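Long-range contact in leucine aminopeptidase 2, chloroplastic (Streptomyces sp. BC16019, PDB 5LHJ), which is the bottromycin maturation enzyme BotP, a metalloaminopeptidase of the M17 family that probably removes N-terminal residues from peptides: residues V230-E236 and A314-D319. Numbering follows the deposited sequence.
Sequences VGRGSAE and AENMPD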
loop_
_atom_site.group_PDB
_atom_site.type_symbol
_atom_site.label_atom_id
_atom_site.label_comp_id
_atom_site.label_asym_id
_atom_site.label_seq_id
_atom_site.Cartn_x
_atom_site.Cartn_y
_atom_site.Cartn_z
ATOM N N VAL A 230 12.354 -6.216 25.924
ATOM C CA VAL A 230 11.108 -6.268 25.162
ATOM C C VAL A 230 9.945 -5.741 26.008
ATOM O O VAL A 230 9.123 -4.991 25.518
ATOM C CB VAL A 230 10.830 -7.696 24.655
ATOM C CG1 VAL A 230 9.380 -7.869 24.203
ATOM C CG2 VAL A 230 11.804 -8.040 23.530
ATOM N N GLY A 231 9.918 -6.112 27.285
ATOM C CA GLY A 231 8.800 -5.796 28.155
ATOM C C GLY A 231 8.760 -4.376 28.688
ATOM O O GLY A 231 7.771 -3.986 29.293
ATOM N N ARG A 232 9.820 -3.594 28.498
ATOM C CA ARG A 232 9.921 -2.313 29.205
ATOM C C ARG A 232 8.977 -1.203 28.734
ATOM O O ARG A 232 8.608 -0.346 29.538
ATOM C CB ARG A 232 11.354 -1.802 29.217
ATOM C CG ARG A 232 11.847 -1.170 27.946
ATOM C CD ARG A 232 13.155 -0.446 28.237
ATOM N NE ARG A 232 13.682 0.278 27.087
ATOM C CZ ARG A 232 14.384 -0.266 26.092
ATOM N NH1 ARG A 232 14.629 -1.585 26.056
ATOM N NH2 ARG A 232 14.844 0.516 25.124
ATOM N N GLY A 233 8.604 -1.194 27.451
ATOM C CA GLY A 233 7.704 -0.138 26.944
ATOM C C GLY A 233 6.329 -0.125 27.610
ATOM O O GLY A 233 5.758 0.934 27.904
ATOM N N SER A 234 5.798 -1.320 27.851
ATOM C CA SER A 234 4.501 -1.495 28.478
ATOM C C SER A 234 4.434 -0.931 29.892
ATOM O O SER A 234 5.410 -0.972 30.624
ATOM C CB SER A 234 4.155 -2.987 28.528
ATOM O OG SER A 234 2.900 -3.193 29.154
ATOM N N ALA A 235 3.263 -0.426 30.265
ATOM C CA ALA A 235 2.951 -0.098 31.667
ATOM C C ALA A 235 2.929 -1.348 32.559
ATOM O O ALA A 235 3.105 -1.234 33.780
ATOM C CB ALA A 235 1.609 0.616 31.762
ATOM N N GLU A 236 2.695 -2.520 31.973
ATOM C CA GLU A 236 2.702 -3.778 32.740
ATOM C C GLU A 236 4.127 -4.327 32.860
ATOM O O GLU A 236 4.851 -4.425 31.861
ATOM C CB GLU A 236 1.781 -4.815 32.088
ATOM C CG GLU A 236 0.317 -4.440 32.084
ATOM C CD GLU A 236 -0.288 -4.384 33.472
ATOM O OE1 GLU A 236 0.192 -5.114 34.367
ATOM O OE2 GLU A 236 -1.241 -3.611 33.675
ATOM N N ALA A 314 5.327 -11.102 29.113
ATOM C CA ALA A 314 5.495 -9.659 28.881
ATOM C C ALA A 314 4.487 -9.133 27.878
ATOM O O ALA A 314 3.851 -9.908 27.170
ATOM C CB ALA A 314 6.911 -9.361 28.399
ATOM N N GLU A 315 4.335 -7.809 27.839
ATOM C CA GLU A 315 3.651 -7.124 26.738
ATOM C C GLU A 315 4.686 -6.439 25.842
ATOM O O GLU A 315 5.709 -5.991 26.330
ATOM C CB GLU A 315 2.688 -6.055 27.238
ATOM C CG GLU A 315 1.465 -6.529 28.001
ATOM C CD GLU A 315 0.472 -5.401 28.265
ATOM O OE1 GLU A 315 0.864 -4.204 28.223
ATOM O OE2 GLU A 315 -0.713 -5.698 28.525
ATOM N N ASN A 316 4.408 -6.365 24.543
ATOM C CA ASN A 316 5.227 -5.609 23.586
ATOM C C ASN A 316 4.413 -4.386 23.125
ATOM O O ASN A 316 3.481 -4.529 22.328
ATOM C CB ASN A 316 5.592 -6.511 22.399
ATOM C CG ASN A 316 6.591 -5.867 21.437
ATOM O OD1 ASN A 316 7.314 -4.947 21.796
ATOM N ND2 ASN A 316 6.641 -6.371 20.219
ATOM N N MET A 317 4.742 -3.201 23.646
ATOM C CA MET A 317 3.953 -1.980 23.421
ATOM C C MET A 317 4.829 -0.836 22.912
ATOM O O MET A 317 5.999 -0.770 23.263
ATOM C CB MET A 317 3.302 -1.524 24.743
ATOM C CG MET A 317 2.249 -2.449 25.337
ATOM S SD MET A 317 0.703 -2.334 24.430
ATOM C CE MET A 317 -0.211 -1.112 25.359
ATOM N N PRO A 318 4.259 0.084 22.103
ATOM C CA PRO A 318 4.970 1.325 21.800
ATOM C C PRO A 318 4.834 2.303 22.977
ATOM O O PRO A 318 3.815 2.308 23.681
ATOM C CB PRO A 318 4.224 1.850 20.573
ATOM C CG PRO A 318 2.810 1.448 20.836
ATOM C CD PRO A 318 2.865 0.148 21.628
ATOM N N ASP A 319 5.856 3.126 23.177
ATOM C CA ASP A 319 5.950 3.967 24.369
ATOM C C ASP A 319 7.216 4.785 24.254
ATOM O O ASP A 319 8.146 4.403 23.526
ATOM C CB ASP A 319 6.063 3.098 25.629
ATOM C CG ASP A 319 5.929 3.901 26.899
ATOM O OD1 ASP A 319 4.793 4.308 27.194
ATOM O OD2 ASP A 319 6.958 4.108 27.597
HETATM O O HOH W 1 6.713 -3.404 25.899
HETATM O O HOH W 2 5.725 -6.162 29.857
HETATM O O HOH W 3 8.281 2.582 29.484
#
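The carboxylate of E315 carries E236 CG over one face, 3.9 Å from OE1, while the M317 thioether lies on the opposite side, displaced toward OE1. S234 OG approaches at OE1, tilted some 30° out of the carboxylate plane toward the E236 face, and donates a very short bond of 2.5 Å. S234 also accepts from E236 N at 2.9 Å, chi1 of 179° having turned OG away from its own N and beside the carbonyl carbon, which closes an ST turn that fixes the hydroxyl. The carboxylate planes of E236 and E315 stand 69° apart; R324 of a second subunit forms a salt bridge with E315 OE2 and is likely to ease the like charges of the two glutamates. A glutamine in place of E315 would probably abolish the salt bridge and leave R324 of the neighbouring subunit without its carboxylate mate. Water knits the backbones: one molecule accepts from S234 N and M317 N beside V230 O and E315 O, and another joins G231 O and E236 O to E315 N. G233 packs where a CB would clash with M317 O. The contact thus exemplifies a water-bridged junction in the M17 catalytic domain, joining the end of helix 225-231 to strand 306-316, whose N316 amide hydrogen-bonds the manganese ligand D266.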